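Local coordinates for protein dihydropyrimidinase (Brevibacillus agri, PDB 3SFW) that probably catalyses the zinc-dependent hydrolytic ring opening of dihydropyrimidines, at residues 296-301 and 356-361. Sequence-based numbering, arbitrary orientation.
Sequences NQDVLW and KGKISL
Lys358 lies across one face of the Trp301 indole and ends at Asp298, three residues before Trp301 on helix 295-305. Its CB packs on the six-membered ring, 3.8 Å from Trp301 CE3. CG carries the chain onward, anti to the carbonyl carbon (chi1 -57°), and from there it runs extended along the indole. CD sits over the five-membered ring in a CH-pi contact, 3.5 Å from the Trp301 ring centroid and 6° off the normal. Lys358 CE comes within 4.1 Å of Asp298 OD2. NZ makes a long salt bridge to Asp298 OD2 at 3.6 Å. At the ring edge, Ile359 CD1 approaches Trp301 CZ3 at 4.3 Å. Leu349 and Glu352 of helix 345-354 and Leu268 also touch the buried indole. Gly357, with positive phi, ends helix 345-354 in a Schellman motif just before Lys358. With an alanine at Trp301, the Lys358 methylenes would probably lose the face they lie on, and the ammonium would be freer to swing from Asp298. The contact joins helix 295-305 to the loop between helices 345-354 and 361-376 in the amidohydrolase TIM-barrel domain. With the bridge this long, most of the hold is probably CH-pi and apolar contact.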
loop_
_atom_site.group_PDB
_atom_site.type_symbol
_atom_site.label_atom_id
_atom_site.label_comp_id
_atom_site.label_asym_id
_atom_site.label_seq_id
_atom_site.Cartn_x
_atom_site.Cartn_y
_atom_site.Cartn_z
ATOM N N ASN A 296 15.794 -4.945 -9.533
ATOM C CA ASN A 296 14.905 -3.879 -10.021
ATOM C C ASN A 296 14.424 -4.111 -11.449
ATOM O O ASN A 296 13.345 -3.634 -11.825
ATOM C CB ASN A 296 15.540 -2.487 -9.892
ATOM C CG ASN A 296 15.623 -2.037 -8.474
ATOM O OD1 ASN A 296 14.643 -1.521 -7.915
ATOM N ND2 ASN A 296 16.779 -2.304 -7.824
ATOM N N GLN A 297 15.231 -4.813 -12.262
ATOM C CA GLN A 297 14.920 -4.945 -13.703
ATOM C C GLN A 297 13.569 -5.613 -13.848
ATOM O O GLN A 297 12.743 -5.190 -14.682
ATOM C CB GLN A 297 15.964 -5.814 -14.404
ATOM C CG GLN A 297 17.360 -5.134 -14.419
ATOM C CD GLN A 297 18.426 -6.063 -14.928
ATOM O OE1 GLN A 297 18.179 -7.272 -15.125
ATOM N NE2 GLN A 297 19.621 -5.516 -15.172
ATOM N N ASP A 298 13.360 -6.718 -13.119
ATOM C CA ASP A 298 12.092 -7.440 -13.347
ATOM C C ASP A 298 10.856 -6.648 -12.917
ATOM O O ASP A 298 9.756 -6.842 -13.482
ATOM C CB ASP A 298 12.088 -8.860 -12.764
ATOM C CG ASP A 298 12.728 -9.889 -13.732
ATOM O OD1 ASP A 298 13.225 -10.909 -13.220
ATOM O OD2 ASP A 298 12.767 -9.677 -14.987
ATOM N N VAL A 299 11.025 -5.805 -11.903
ATOM C CA VAL A 299 9.941 -4.898 -11.509
ATOM C C VAL A 299 9.627 -3.909 -12.661
ATOM O O VAL A 299 8.456 -3.652 -12.958
ATOM C CB VAL A 299 10.278 -4.151 -10.221
ATOM C CG1 VAL A 299 9.069 -3.235 -9.779
ATOM C CG2 VAL A 299 10.576 -5.156 -9.045
ATOM N N LEU A 300 10.664 -3.382 -13.319
ATOM C CA LEU A 300 10.437 -2.549 -14.546
ATOM C C LEU A 300 9.723 -3.316 -15.694
ATOM O O LEU A 300 8.762 -2.809 -16.314
ATOM C CB LEU A 300 11.765 -1.965 -15.068
ATOM C CG LEU A 300 12.474 -1.039 -14.077
ATOM C CD1 LEU A 300 13.862 -0.728 -14.624
ATOM C CD2 LEU A 300 11.702 0.282 -13.823
ATOM N N TRP A 301 10.154 -4.548 -15.949
ATOM C CA TRP A 301 9.533 -5.339 -16.995
ATOM C C TRP A 301 8.084 -5.601 -16.640
ATOM O O TRP A 301 7.225 -5.468 -17.502
ATOM C CB TRP A 301 10.239 -6.706 -17.170
ATOM C CG TRP A 301 11.562 -6.660 -17.988
ATOM C CD1 TRP A 301 12.829 -7.040 -17.553
ATOM C CD2 TRP A 301 11.694 -6.323 -19.351
ATOM N NE1 TRP A 301 13.732 -6.934 -18.592
ATOM C CE2 TRP A 301 13.059 -6.481 -19.706
ATOM C CE3 TRP A 301 10.782 -5.901 -20.343
ATOM C CZ2 TRP A 301 13.515 -6.267 -20.995
ATOM C CZ3 TRP A 301 11.261 -5.639 -21.602
ATOM C CH2 TRP A 301 12.599 -5.846 -21.929
ATOM N N LYS A 356 11.484 -13.110 -24.727
ATOM C CA LYS A 356 11.519 -13.785 -23.423
ATOM C C LYS A 356 10.152 -13.746 -22.736
ATOM O O LYS A 356 10.023 -14.100 -21.573
ATOM C CB LYS A 356 12.628 -13.185 -22.540
ATOM C CG LYS A 356 14.021 -13.342 -23.179
ATOM C CD LYS A 356 15.135 -12.850 -22.250
ATOM C CE LYS A 356 16.492 -13.502 -22.595
ATOM N NZ LYS A 356 17.542 -12.991 -21.643
ATOM N N GLY A 357 9.131 -13.286 -23.459
ATOM C CA GLY A 357 7.779 -13.303 -22.922
ATOM C C GLY A 357 7.518 -12.265 -21.851
ATOM O O GLY A 357 6.511 -12.338 -21.117
ATOM N N LYS A 358 8.397 -11.263 -21.749
ATOM C CA LYS A 358 8.163 -10.202 -20.766
ATOM C C LYS A 358 7.128 -9.190 -21.166
ATOM O O LYS A 358 6.442 -8.645 -20.303
ATOM C CB LYS A 358 9.465 -9.499 -20.403
ATOM C CG LYS A 358 10.450 -10.548 -19.876
ATOM C CD LYS A 358 11.699 -9.996 -19.282
ATOM C CE LYS A 358 12.600 -11.156 -18.776
ATOM N NZ LYS A 358 13.924 -10.641 -18.255
ATOM N N ILE A 359 7.019 -8.941 -22.465
ATOM C CA ILE A 359 5.963 -8.092 -23.008
ATOM C C ILE A 359 5.515 -8.784 -24.298
ATOM O O ILE A 359 6.298 -9.539 -24.864
ATOM C CB ILE A 359 6.484 -6.676 -23.383
ATOM C CG1 ILE A 359 7.813 -6.772 -24.166
ATOM C CG2 ILE A 359 6.755 -5.802 -22.110
ATOM C CD1 ILE A 359 8.276 -5.339 -24.708
ATOM N N SER A 360 4.325 -8.442 -24.824
ATOM C CA SER A 360 3.901 -8.997 -26.122
ATOM C C SER A 360 4.496 -8.214 -27.303
ATOM O O SER A 360 4.982 -7.097 -27.134
ATOM C CB SER A 360 2.385 -9.035 -26.258
ATOM O OG SER A 360 1.847 -7.743 -26.373
ATOM N N LEU A 361 4.435 -8.791 -28.504
ATOM C CA LEU A 361 4.937 -8.082 -29.680
ATOM C C LEU A 361 4.095 -6.812 -29.897
ATOM O O LEU A 361 4.630 -5.767 -30.268
ATOM C CB LEU A 361 4.870 -8.985 -30.925
ATOM C CG LEU A 361 5.388 -8.363 -32.216
ATOM C CD1 LEU A 361 6.793 -7.827 -32.032
ATOM C CD2 LEU A 361 5.376 -9.401 -33.321
#